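Long-range contacts in paraflagellar rod component (PDB 2Q0X), which is of unknown function but adopts the alpha/beta-hydrolase fold and is probably a component of the paraflagellar rod of Trypanosoma brucei: residues Thr117-Val122 and Val138-Val143; Leu42-Gln47 and Val73-Gly78; Pro226-Leu231 and Ala285-Phe290; Tyr183-Thr188 and Phe197-Glu202. All coordinates share one frame; numbering follows the deposited sequence.

Interaction 1 (Thr117-Val122 and Val138-Val143)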
loop_
_atom_site.group_PDB
_atom_site.type_symbol
_atom_site.label_atom_id
_atom_site.label_comp_id
_atom_site.label_asym_id
_atom_site.label_seq_id
_atom_site.Cartn_x
_atom_site.Cartn_y
_atom_site.Cartn_z
ATOM N N THR A 117 -6.073 10.978 -8.380
ATOM C CA THR A 117 -4.787 11.663 -8.615
ATOM C C THR A 117 -3.741 10.841 -9.414
ATOM O O THR A 117 -2.630 11.332 -9.678
ATOM C CB THR A 117 -4.178 12.168 -7.297
ATOM O OG1 THR A 117 -3.829 11.062 -6.453
ATOM C CG2 THR A 117 -5.156 13.149 -6.559
ATOM N N GLY A 118 -4.095 9.601 -9.796
ATOM C CA GLY A 118 -3.287 8.795 -10.700
ATOM C C GLY A 118 -3.152 9.436 -12.065
ATOM O O GLY A 118 -2.148 9.246 -12.760
ATOM N N THR A 119 -4.164 10.214 -12.443
ATOM C CA THR A 119 -4.139 10.943 -13.677
ATOM C C THR A 119 -2.972 11.925 -13.791
ATOM O O THR A 119 -2.505 12.199 -14.900
ATOM C CB THR A 119 -5.473 11.673 -13.980
ATOM O OG1 THR A 119 -5.656 12.728 -13.054
ATOM C CG2 THR A 119 -6.651 10.757 -13.932
ATOM N N GLN A 120 -2.535 12.483 -12.658
ATOM C CA GLN A 120 -1.344 13.328 -12.621
ATOM C C GLN A 120 -0.126 12.623 -13.203
ATOM O O GLN A 120 0.732 13.248 -13.859
ATOM C CB GLN A 120 -1.007 13.688 -11.183
ATOM C CG GLN A 120 0.085 14.764 -11.048
ATOM C CD GLN A 120 0.330 15.199 -9.640
ATOM O OE1 GLN A 120 0.130 14.433 -8.702
ATOM N NE2 GLN A 120 0.805 16.441 -9.472
ATOM N N LEU A 121 -0.014 11.331 -12.894
ATOM C CA LEU A 121 1.102 10.535 -13.353
ATOM C C LEU A 121 1.013 10.270 -14.850
ATOM O O LEU A 121 2.025 10.200 -15.522
ATOM C CB LEU A 121 1.176 9.218 -12.577
ATOM C CG LEU A 121 1.205 9.326 -11.041
ATOM C CD1 LEU A 121 1.616 7.982 -10.445
ATOM C CD2 LEU A 121 2.120 10.446 -10.558
ATOM N N VAL A 122 -0.202 10.121 -15.371
ATOM C CA VAL A 122 -0.374 9.781 -16.761
ATOM C C VAL A 122 0.083 10.930 -17.661
ATOM O O VAL A 122 0.738 10.673 -18.665
ATOM C CB VAL A 122 -1.823 9.327 -17.070
ATOM C CG1 VAL A 122 -2.073 9.219 -18.593
ATOM C CG2 VAL A 122 -2.110 7.993 -16.385
ATOM N N VAL A 138 -5.432 5.767 -23.717
ATOM C CA VAL A 138 -5.446 6.335 -22.397
ATOM C C VAL A 138 -6.901 6.446 -21.931
ATOM O O VAL A 138 -7.778 6.851 -22.680
ATOM C CB VAL A 138 -4.720 7.703 -22.366
ATOM C CG1 VAL A 138 -4.818 8.319 -21.004
ATOM C CG2 VAL A 138 -3.208 7.540 -22.795
ATOM N N ILE A 139 -7.141 6.065 -20.681
ATOM C CA ILE A 139 -8.448 6.202 -20.054
ATOM C C ILE A 139 -8.259 6.940 -18.742
ATOM O O ILE A 139 -7.502 6.494 -17.897
ATOM C CB ILE A 139 -9.101 4.801 -19.752
ATOM C CG1 ILE A 139 -9.238 3.958 -21.025
ATOM C CG2 ILE A 139 -10.435 4.983 -19.006
ATOM C CD1 ILE A 139 -9.114 2.433 -20.805
ATOM N N LEU A 140 -8.968 8.044 -18.563
ATOM C CA LEU A 140 -8.844 8.816 -17.343
ATOM C C LEU A 140 -10.209 9.042 -16.723
ATOM O O LEU A 140 -11.153 9.440 -17.398
ATOM C CB LEU A 140 -8.167 10.166 -17.607
ATOM C CG LEU A 140 -6.832 10.175 -18.367
ATOM C CD1 LEU A 140 -6.413 11.593 -18.735
ATOM C CD2 LEU A 140 -5.780 9.466 -17.608
ATOM N N HIS A 141 -10.297 8.791 -15.424
ATOM C CA HIS A 141 -11.514 9.045 -14.653
ATOM C C HIS A 141 -11.251 10.161 -13.681
ATOM O O HIS A 141 -10.196 10.208 -13.038
ATOM C CB HIS A 141 -12.008 7.792 -13.915
ATOM C CG HIS A 141 -13.295 7.996 -13.164
ATOM N ND1 HIS A 141 -13.348 8.629 -11.940
ATOM C CD2 HIS A 141 -14.572 7.674 -13.475
ATOM C CE1 HIS A 141 -14.599 8.672 -11.524
ATOM N NE2 HIS A 141 -15.364 8.107 -12.440
ATOM N N GLY A 142 -12.231 11.059 -13.582
ATOM C CA GLY A 142 -12.225 12.059 -12.542
ATOM C C GLY A 142 -13.596 12.528 -12.119
ATOM O O GLY A 142 -14.554 12.533 -12.905
ATOM N N VAL A 143 -13.674 12.919 -10.852
ATOM C CA VAL A 143 -14.823 13.620 -10.304
ATOM C C VAL A 143 -14.525 15.099 -10.379
ATOM O O VAL A 143 -13.469 15.547 -9.962
ATOM C CB VAL A 143 -15.072 13.251 -8.843
ATOM C CG1 VAL A 143 -16.306 14.031 -8.296
ATOM C CG2 VAL A 143 -15.215 11.714 -8.694
#

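Interaction 2 (Leu42-Gln47 and Val73-Gly78)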
loop_
_atom_site.group_PDB
_atom_site.type_symbol
_atom_site.label_atom_id
_atom_site.label_comp_id
_atom_site.label_asym_id
_atom_site.label_seq_id
_atom_site.Cartn_x
_atom_site.Cartn_y
_atom_site.Cartn_z
ATOM N N LEU A 42 -3.369 -1.103 -17.841
ATOM C CA LEU A 42 -2.611 -0.853 -16.642
ATOM C C LEU A 42 -3.270 0.275 -15.865
ATOM O O LEU A 42 -3.391 1.413 -16.362
ATOM C CB LEU A 42 -1.179 -0.473 -16.989
ATOM C CG LEU A 42 -0.251 -0.034 -15.845
ATOM C CD1 LEU A 42 -0.205 -1.090 -14.750
ATOM C CD2 LEU A 42 1.175 0.300 -16.395
ATOM N N TRP A 43 -3.628 -0.035 -14.620
ATOM C CA TRP A 43 -4.301 0.898 -13.735
ATOM C C TRP A 43 -3.358 1.465 -12.659
ATOM O O TRP A 43 -2.646 0.733 -11.997
ATOM C CB TRP A 43 -5.500 0.230 -13.060
ATOM C CG TRP A 43 -6.128 1.121 -12.035
ATOM C CD1 TRP A 43 -6.992 2.152 -12.267
ATOM C CD2 TRP A 43 -5.913 1.094 -10.622
ATOM N NE1 TRP A 43 -7.331 2.756 -11.094
ATOM C CE2 TRP A 43 -6.673 2.132 -10.066
ATOM C CE3 TRP A 43 -5.144 0.298 -9.775
ATOM C CZ2 TRP A 43 -6.703 2.383 -8.703
ATOM C CZ3 TRP A 43 -5.168 0.557 -8.424
ATOM C CH2 TRP A 43 -5.941 1.592 -7.903
ATOM N N VAL A 44 -3.404 2.779 -12.496
ATOM C CA VAL A 44 -2.769 3.470 -11.391
ATOM C C VAL A 44 -3.802 4.456 -10.825
ATOM O O VAL A 44 -4.596 5.042 -11.549
ATOM C CB VAL A 44 -1.391 4.159 -11.842
ATOM C CG1 VAL A 44 -1.592 5.293 -12.752
ATOM C CG2 VAL A 44 -0.593 4.577 -10.640
ATOM N N GLY A 45 -3.802 4.616 -9.522
ATOM C CA GLY A 45 -4.827 5.399 -8.853
ATOM C C GLY A 45 -4.276 6.457 -7.941
ATOM O O GLY A 45 -3.078 6.812 -7.984
ATOM N N GLY A 46 -5.183 6.963 -7.112
ATOM C CA GLY A 46 -4.850 7.883 -6.084
ATOM C C GLY A 46 -4.004 7.237 -5.003
ATOM O O GLY A 46 -3.867 6.009 -4.927
ATOM N N GLN A 47 -3.459 8.085 -4.150
ATOM C CA GLN A 47 -2.561 7.636 -3.093
ATOM C C GLN A 47 -3.265 6.786 -2.038
ATOM O O GLN A 47 -2.633 5.928 -1.438
ATOM C CB GLN A 47 -1.867 8.827 -2.443
ATOM C CG GLN A 47 -0.794 9.455 -3.301
ATOM C CD GLN A 47 -0.240 10.745 -2.699
ATOM O OE1 GLN A 47 -0.877 11.798 -2.761
ATOM N NE2 GLN A 47 0.960 10.670 -2.135
ATOM N N VAL A 73 -1.079 -1.579 -10.172
ATOM C CA VAL A 73 0.113 -1.241 -9.398
ATOM C C VAL A 73 -0.343 -0.255 -8.349
ATOM O O VAL A 73 -1.207 0.587 -8.611
ATOM C CB VAL A 73 1.262 -0.631 -10.293
ATOM C CG1 VAL A 73 0.856 0.687 -10.941
ATOM C CG2 VAL A 73 2.586 -0.445 -9.505
ATOM N N GLU A 74 0.234 -0.347 -7.158
ATOM C CA GLU A 74 0.019 0.694 -6.161
ATOM C C GLU A 74 1.074 1.773 -6.296
ATOM O O GLU A 74 2.263 1.489 -6.240
ATOM C CB GLU A 74 -0.024 0.102 -4.751
ATOM C CG GLU A 74 -1.356 -0.580 -4.475
ATOM C CD GLU A 74 -1.383 -1.362 -3.158
ATOM O OE1 GLU A 74 -2.527 -1.704 -2.717
ATOM O OE2 GLU A 74 -0.267 -1.629 -2.593
ATOM N N VAL A 75 0.617 3.005 -6.485
ATOM C CA VAL A 75 1.481 4.197 -6.509
ATOM C C VAL A 75 2.387 4.213 -5.278
ATOM O O VAL A 75 1.886 4.192 -4.168
ATOM C CB VAL A 75 0.642 5.514 -6.486
ATOM C CG1 VAL A 75 1.541 6.720 -6.655
ATOM C CG2 VAL A 75 -0.339 5.526 -7.562
ATOM N N PRO A 76 3.724 4.261 -5.478
ATOM C CA PRO A 76 4.685 4.239 -4.360
ATOM C C PRO A 76 4.486 5.348 -3.315
ATOM O O PRO A 76 4.712 5.127 -2.127
ATOM C CB PRO A 76 6.035 4.429 -5.055
ATOM C CG PRO A 76 5.811 3.996 -6.458
ATOM C CD PRO A 76 4.398 4.299 -6.786
ATOM N N SER A 77 4.096 6.533 -3.785
ATOM C CA SER A 77 3.826 7.677 -2.933
ATOM C C SER A 77 2.555 7.506 -2.104
ATOM O O SER A 77 2.276 8.330 -1.248
ATOM C CB SER A 77 3.715 8.954 -3.777
ATOM O OG SER A 77 2.606 8.862 -4.648
ATOM N N GLY A 78 1.787 6.454 -2.370
ATOM C CA GLY A 78 0.668 6.079 -1.523
ATOM C C GLY A 78 1.128 5.478 -0.200
ATOM O O GLY A 78 0.341 5.369 0.722
HETATM O O HOH W 1 -2.144 2.813 -7.737
#

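Interaction 3 (Pro226-Leu231 and Ala285-Phe290)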
loop_
_atom_site.group_PDB
_atom_site.type_symbol
_atom_site.label_atom_id
_atom_site.label_comp_id
_atom_site.label_asym_id
_atom_site.label_seq_id
_atom_site.Cartn_x
_atom_site.Cartn_y
_atom_site.Cartn_z
ATOM N N PRO A 226 -5.726 7.655 -28.786
ATOM C CA PRO A 226 -7.109 7.798 -28.377
ATOM C C PRO A 226 -7.328 7.868 -26.847
ATOM O O PRO A 226 -6.667 7.172 -26.062
ATOM C CB PRO A 226 -7.783 6.578 -29.009
ATOM C CG PRO A 226 -6.915 6.221 -30.180
ATOM C CD PRO A 226 -5.537 6.481 -29.663
ATOM N N LEU A 227 -8.254 8.740 -26.465
ATOM C CA LEU A 227 -8.471 9.113 -25.092
ATOM C C LEU A 227 -9.954 8.927 -24.747
ATOM O O LEU A 227 -10.824 9.341 -25.510
ATOM C CB LEU A 227 -8.053 10.569 -24.913
ATOM C CG LEU A 227 -8.379 11.224 -23.575
ATOM C CD1 LEU A 227 -7.641 10.511 -22.500
ATOM C CD2 LEU A 227 -7.996 12.720 -23.661
ATOM N N LEU A 228 -10.224 8.224 -23.639
ATOM C CA LEU A 228 -11.547 8.211 -23.023
ATOM C C LEU A 228 -11.428 8.993 -21.731
ATOM O O LEU A 228 -10.641 8.654 -20.871
ATOM C CB LEU A 228 -12.021 6.776 -22.753
ATOM C CG LEU A 228 -13.339 6.553 -21.971
ATOM C CD1 LEU A 228 -14.548 7.136 -22.723
ATOM C CD2 LEU A 228 -13.570 5.037 -21.645
ATOM N N LEU A 229 -12.185 10.075 -21.641
ATOM C CA LEU A 229 -12.383 10.811 -20.396
ATOM C C LEU A 229 -13.694 10.369 -19.754
ATOM O O LEU A 229 -14.759 10.424 -20.382
ATOM C CB LEU A 229 -12.428 12.328 -20.667
ATOM C CG LEU A 229 -11.100 12.986 -21.054
ATOM C CD1 LEU A 229 -11.317 14.472 -21.122
ATOM C CD2 LEU A 229 -9.984 12.641 -20.050
ATOM N N MET A 230 -13.595 9.924 -18.504
ATOM C CA MET A 230 -14.742 9.466 -17.738
ATOM C C MET A 230 -14.979 10.451 -16.621
ATOM O O MET A 230 -14.208 10.533 -15.689
ATOM C CB MET A 230 -14.490 8.072 -17.177
ATOM C CG MET A 230 -14.141 7.039 -18.238
ATOM S SD MET A 230 -13.680 5.467 -17.499
ATOM C CE MET A 230 -15.296 4.867 -16.984
ATOM N N LEU A 231 -16.061 11.209 -16.745
ATOM C CA LEU A 231 -16.373 12.288 -15.825
ATOM C C LEU A 231 -17.588 11.940 -14.943
ATOM O O LEU A 231 -18.581 11.394 -15.424
ATOM C CB LEU A 231 -16.623 13.575 -16.612
ATOM C CG LEU A 231 -15.451 14.015 -17.487
ATOM C CD1 LEU A 231 -15.802 15.178 -18.374
ATOM C CD2 LEU A 231 -14.239 14.338 -16.582
ATOM N N ALA A 285 -18.965 -1.055 -19.421
ATOM C CA ALA A 285 -19.464 -0.930 -20.777
ATOM C C ALA A 285 -18.733 0.158 -21.581
ATOM O O ALA A 285 -18.398 -0.063 -22.730
ATOM C CB ALA A 285 -20.959 -0.671 -20.763
ATOM N N ALA A 286 -18.488 1.315 -20.972
ATOM C CA ALA A 286 -17.790 2.419 -21.639
ATOM C C ALA A 286 -16.316 2.064 -21.950
ATOM O O ALA A 286 -15.796 2.388 -23.020
ATOM C CB ALA A 286 -17.862 3.700 -20.778
ATOM N N ILE A 287 -15.659 1.384 -21.020
ATOM C CA ILE A 287 -14.267 0.985 -21.221
ATOM C C ILE A 287 -14.165 -0.054 -22.337
ATOM O O ILE A 287 -13.327 0.073 -23.210
ATOM C CB ILE A 287 -13.623 0.464 -19.913
ATOM C CG1 ILE A 287 -13.414 1.627 -18.953
ATOM C CG2 ILE A 287 -12.275 -0.227 -20.174
ATOM C CD1 ILE A 287 -13.091 1.202 -17.531
ATOM N N LEU A 288 -15.022 -1.068 -22.298
ATOM C CA LEU A 288 -15.031 -2.131 -23.310
ATOM C C LEU A 288 -15.338 -1.599 -24.716
ATOM O O LEU A 288 -14.686 -1.995 -25.674
ATOM C CB LEU A 288 -16.058 -3.207 -22.953
ATOM C CG LEU A 288 -15.642 -4.283 -21.940
ATOM C CD1 LEU A 288 -16.844 -5.164 -21.630
ATOM C CD2 LEU A 288 -14.493 -5.118 -22.485
ATOM N N GLN A 289 -16.350 -0.737 -24.814
ATOM C CA GLN A 289 -16.792 -0.157 -26.087
ATOM C C GLN A 289 -15.721 0.772 -26.662
ATOM O O GLN A 289 -15.475 0.779 -27.850
ATOM C CB GLN A 289 -18.114 0.602 -25.890
ATOM C CG GLN A 289 -18.728 1.202 -27.179
ATOM C CD GLN A 289 -19.505 0.183 -28.017
ATOM O OE1 GLN A 289 -19.364 -1.036 -27.850
ATOM N NE2 GLN A 289 -20.340 0.690 -28.931
ATOM N N PHE A 290 -15.078 1.546 -25.803
ATOM C CA PHE A 290 -13.951 2.380 -26.204
ATOM C C PHE A 290 -12.804 1.538 -26.779
ATOM O O PHE A 290 -12.298 1.810 -27.851
ATOM C CB PHE A 290 -13.452 3.184 -24.995
ATOM C CG PHE A 290 -12.138 3.869 -25.226
ATOM C CD1 PHE A 290 -10.999 3.451 -24.567
ATOM C CD2 PHE A 290 -12.042 4.927 -26.107
ATOM C CE1 PHE A 290 -9.769 4.092 -24.787
ATOM C CE2 PHE A 290 -10.815 5.552 -26.328
ATOM C CZ PHE A 290 -9.690 5.125 -25.650
#

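Interaction 4 (Tyr183-Thr188 and Phe197-Glu202)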
loop_
_atom_site.group_PDB
_atom_site.type_symbol
_atom_site.label_atom_id
_atom_site.label_comp_id
_atom_site.label_asym_id
_atom_site.label_seq_id
_atom_site.Cartn_x
_atom_site.Cartn_y
_atom_site.Cartn_z
ATOM N N TYR A 183 -7.083 21.299 -0.015
ATOM C CA TYR A 183 -7.470 20.400 -1.112
ATOM C C TYR A 183 -8.514 19.427 -0.608
ATOM O O TYR A 183 -8.647 19.262 0.596
ATOM C CB TYR A 183 -6.251 19.645 -1.676
ATOM C CG TYR A 183 -6.408 19.232 -3.134
ATOM C CD1 TYR A 183 -6.545 20.185 -4.125
ATOM C CD2 TYR A 183 -6.441 17.898 -3.500
ATOM C CE1 TYR A 183 -6.690 19.823 -5.451
ATOM C CE2 TYR A 183 -6.587 17.518 -4.814
ATOM C CZ TYR A 183 -6.713 18.483 -5.794
ATOM O OH TYR A 183 -6.855 18.112 -7.108
ATOM N N ASP A 184 -9.258 18.798 -1.519
ATOM C CA ASP A 184 -10.351 17.887 -1.133
ATOM C C ASP A 184 -9.957 16.406 -1.113
ATOM O O ASP A 184 -10.065 15.748 -0.095
ATOM C CB ASP A 184 -11.603 18.102 -2.007
ATOM C CG ASP A 184 -11.292 18.233 -3.487
ATOM O OD1 ASP A 184 -10.129 18.044 -3.879
ATOM O OD2 ASP A 184 -12.219 18.536 -4.259
ATOM N N ILE A 185 -9.510 15.884 -2.249
ATOM C CA ILE A 185 -9.089 14.498 -2.349
ATOM C C ILE A 185 -7.809 14.342 -1.512
ATOM O O ILE A 185 -6.989 15.261 -1.489
ATOM C CB ILE A 185 -8.849 14.132 -3.835
ATOM C CG1 ILE A 185 -10.187 14.140 -4.599
ATOM C CG2 ILE A 185 -8.133 12.778 -3.969
ATOM C CD1 ILE A 185 -10.025 14.106 -6.097
ATOM N N PRO A 186 -7.649 13.208 -0.791
ATOM C CA PRO A 186 -6.405 13.017 -0.034
ATOM C C PRO A 186 -5.133 13.011 -0.885
ATOM O O PRO A 186 -5.043 12.295 -1.889
ATOM C CB PRO A 186 -6.613 11.671 0.664
ATOM C CG PRO A 186 -8.069 11.459 0.681
ATOM C CD PRO A 186 -8.590 12.094 -0.574
ATOM N N ILE A 187 -4.163 13.822 -0.479
ATOM C CA ILE A 187 -2.964 14.068 -1.274
ATOM C C ILE A 187 -1.844 14.619 -0.391
ATOM O O ILE A 187 -2.102 15.400 0.545
ATOM C CB ILE A 187 -3.271 15.054 -2.442
ATOM C CG1 ILE A 187 -2.073 15.187 -3.392
ATOM C CG2 ILE A 187 -3.698 16.433 -1.902
ATOM C CD1 ILE A 187 -2.439 15.705 -4.781
ATOM N N THR A 188 -0.607 14.206 -0.666
ATOM C CA THR A 188 0.528 14.703 0.097
ATOM C C THR A 188 0.991 16.033 -0.490
ATOM O O THR A 188 0.854 16.255 -1.689
ATOM C CB THR A 188 1.707 13.692 0.159
ATOM O OG1 THR A 188 2.176 13.390 -1.160
ATOM C CG2 THR A 188 1.298 12.421 0.857
ATOM N N PHE A 197 -0.701 18.179 -13.127
ATOM C CA PHE A 197 -2.151 18.308 -12.924
ATOM C C PHE A 197 -2.659 17.153 -12.071
ATOM O O PHE A 197 -2.829 16.038 -12.591
ATOM C CB PHE A 197 -2.886 18.304 -14.260
ATOM C CG PHE A 197 -2.332 19.261 -15.236
ATOM C CD1 PHE A 197 -2.750 20.576 -15.238
ATOM C CD2 PHE A 197 -1.376 18.854 -16.150
ATOM C CE1 PHE A 197 -2.223 21.476 -16.143
ATOM C CE2 PHE A 197 -0.841 19.747 -17.048
ATOM C CZ PHE A 197 -1.269 21.067 -17.048
ATOM N N PRO A 198 -2.882 17.405 -10.765
ATOM C CA PRO A 198 -3.285 16.347 -9.856
ATOM C C PRO A 198 -4.451 15.517 -10.345
ATOM O O PRO A 198 -4.354 14.320 -10.335
ATOM C CB PRO A 198 -3.642 17.110 -8.575
ATOM C CG PRO A 198 -2.746 18.287 -8.610
ATOM C CD PRO A 198 -2.716 18.692 -10.057
ATOM N N THR A 199 -5.515 16.163 -10.829
ATOM C CA THR A 199 -6.729 15.465 -11.267
ATOM C C THR A 199 -7.256 16.098 -12.545
ATOM O O THR A 199 -6.708 17.072 -13.038
ATOM C CB THR A 199 -7.831 15.555 -10.187
ATOM O OG1 THR A 199 -8.185 16.938 -9.980
ATOM C CG2 THR A 199 -7.341 14.918 -8.853
ATOM N N LEU A 200 -8.322 15.520 -13.079
ATOM C CA LEU A 200 -9.022 16.075 -14.222
ATOM C C LEU A 200 -9.649 17.446 -13.972
ATOM O O LEU A 200 -9.942 18.166 -14.929
ATOM C CB LEU A 200 -10.079 15.102 -14.698
ATOM C CG LEU A 200 -9.527 13.831 -15.342
ATOM C CD1 LEU A 200 -10.645 13.080 -15.998
ATOM C CD2 LEU A 200 -8.444 14.137 -16.343
ATOM N N GLN A 201 -9.883 17.816 -12.706
ATOM C CA GLN A 201 -10.283 19.196 -12.407
ATOM C C GLN A 201 -9.270 20.193 -12.984
ATOM O O GLN A 201 -9.631 21.112 -13.720
ATOM C CB GLN A 201 -10.437 19.416 -10.907
ATOM C CG GLN A 201 -11.132 20.723 -10.512
ATOM C CD GLN A 201 -12.623 20.691 -10.745
ATOM O OE1 GLN A 201 -13.230 19.616 -10.761
ATOM N NE2 GLN A 201 -13.235 21.877 -10.925
ATOM N N GLU A 202 -7.995 20.005 -12.661
ATOM C CA GLU A 202 -6.950 20.928 -13.129
ATOM C C GLU A 202 -6.579 20.690 -14.602
ATOM O O GLU A 202 -6.350 21.640 -15.351
ATOM C CB GLU A 202 -5.699 20.797 -12.254
ATOM C CG GLU A 202 -5.928 21.192 -10.780
ATOM C CD GLU A 202 -6.131 20.018 -9.844
ATOM O OE1 GLU A 202 -6.623 18.945 -10.280
ATOM O OE2 GLU A 202 -5.814 20.184 -8.645
#

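Interaction 1 (Thr117-Val122 and Val138-Val143)
The first turn of helix 119-128 rests on strand 135-143 through a small, buried and mainly apolar contact almost at the centre of the chain, with Thr119 and Val122 meeting Val138 and Leu140. Being three residues apart, the two helix residues present their side chains to the same face of the strand, while Val138 and Leu140, alternate residues of that strand, both direct theirs up to the helix. The branches of Val122 straddle Leu140 CD2, with CG1 the nearer at 3.8 Å. Because this CG1 stands opposite the backbone N (chi1 169°), it also reaches the CG1 of Val138, at 3.8 Å, where the two valines pass each other in opposite directions. Thr119 touches with its methyl alone: CG2 lies 4.0 Å from Leu140 CD2 and 3.7 Å from His141 O. Its hydroxyl turns back to Ser116 O, so the polar end is satisfied within the turn. Strand 110-115, this helix and strand 135-143 form a beta-alpha-beta unit, and the tight turn through Ser116, Thr117 and Gly118 occupies the place of the nucleophile elbow of alpha/beta hydrolases, with Ser116 at the nucleophile position, although no catalytic role is established. Farther along the strand, the ring of His141 leads away from the helix, hydrogen-bonds Asp267 through NE2 and meets the ring of His283.

Interaction 2 (Leu42-Gln47 and Val73-Gly78)
Val44 and Val73 lie side by side on adjacent parallel strands, their side chains pointing the same way, with Val44 CG2 4.2 Å from Val73 CG1. Val75, beyond the strand end, instead crosses Val44 at about a right angle. The two CG2 methyls of this second pair come to 3.2 Å, tighter than usual van der Waals contact. The Trp43 ring ends obliquely near Val73 O and also folds back over its own chain, one face above Gly45 N, which is offset toward the rim, while NE1 bonds Thr115 OG1. Strands 40-44 and 69-73 are neighbours in the alpha/beta-hydrolase sheet, and here they part. The last backbone-to-backbone bond between the strands, Val73 N to Trp43 O at 3.3 Å, is weak; past it a water bridges the gap, donating to Val73 O and accepting from both Gly45 N and Val75 N. In alpha/beta hydrolases the loop after this strand often contributes to the oxyanion hole, but no such role is known for Gly45-Gln47. Gln47, extended beyond CG, reaches across to the 3-10 turn 76-78. Its NE2 donates to Ser77 O at 2.8 Å (N-H...O 155°), the donor standing 63° out of the carbonyl plane. Thr188 OG1 also bonds NE2, and Asp90 and Arg191 hold Ser77 OG.

Interaction 3 (Pro226-Leu231 and Ala285-Phe290)
Strand 227-231 and helix 285-290 run antiparallel, their axes 169° apart in direction and 10.0 Å apart at closest approach, with Leu228 level with Phe290 and Met230 with Ala286. The largest share of the contact belongs to Leu228 and Phe290. The phenyl ring is carried from the helix to the strand by a first torsion that sets CG opposite the backbone N (chi1 169°), and it lies flat over Leu228: CB of that leucine sits 3.7 Å from the Phe290 ring centroid, only 6° off the normal, a CH-pi contact squarely on the face. Leu228 then passes alongside the phenylalanine in the opposite sense, bringing CD2 to 3.8 Å from Phe290 CB and 3.7 Å from Ala286 O. At the ring's outer end, CZ approaches the backbone of the strand's entry, 3.7 Å from Pro226 O, which lies at the edge near the ring plane. One turn back along the helix, Ile287 takes over. Its CG1 meets Met230 SD at 4.1 Å, the two side chains crossing at about a right angle after the methionine bends at its last torsion. Ile139 of the neighbouring strand touches both Met230 and Phe290, widening the apolar layer. A long C-terminal helix laid antiparallel against the parallel strands near one edge of the sheet, covering one face of it, is a regular feature of the alpha/beta-hydrolase fold.

Interaction 4 (Tyr183-Thr188 and Phe197-Glu202)
The Tyr183 ring meets the Glu202 carboxylate at its edge, the two planes only 21° apart and so nearly coplanar, while Asp184 OD1 sits over the centre of one ring face, 3.6 Å above it. The phenol OH of Tyr183 donates to Glu202 OE2 at 2.8 Å, on the syn lone pair of that oxygen. Pro198 CB approaches the ring obliquely, 3.7 Å from Tyr183 OH. The other carboxylate oxygen is turned inward to the start of helix 200-209: Glu202 OE1 accepts from Thr199 N at 3.0 Å, from above the carboxylate plane, and from Thr199 OG1 at 2.6 Å. Thr199, the N-cap residue, and Glu202 thus form a capping box; Thr199 OG1 also takes a weak capping bond from Gln201 N. Three donors share one carboxylate, which would favour its ionised form. The bend of Glu202 at chi2 (100°) curls the acid back over the helix start. Beside this polar group, Ile185 CD1 and Thr199 CG2 meet tip to tip at 3.9 Å. Arg273 ties the site together from outside, with a salt bridge to Asp184 and a hydrogen bond to Thr199 OG1. The contact joins the loop before helix 189-193 to the start of helix 200-209; Leu192 of helix 189-193 packs on Ile187 and Pro198, and Leu200 of helix 200-209 on strand 227-232.

How the interactions relate
All four contacts are largely buried, but they differ in depth and chemistry. Interactions 1, 2 and 3 belong to the same sheet: strands 135-143 and 227-232 are neighbours joined by backbone bonds, and interactions 1 and 3 cover opposite faces of this pair with helices, through apolar side chains. Interaction 3 is the more peripheral, with Pro226 and Ala286 partly exposed. Interaction 2, where two strands diverge, mixes valine packing with a bridging water and an amide bond, and touches the second subunit. Interaction 4 is the most polar and sits off the sheet ends; its Thr188 meets Gln47 of interaction 2, and Pro198 and Thr199 lie against Thr119 of interaction 1.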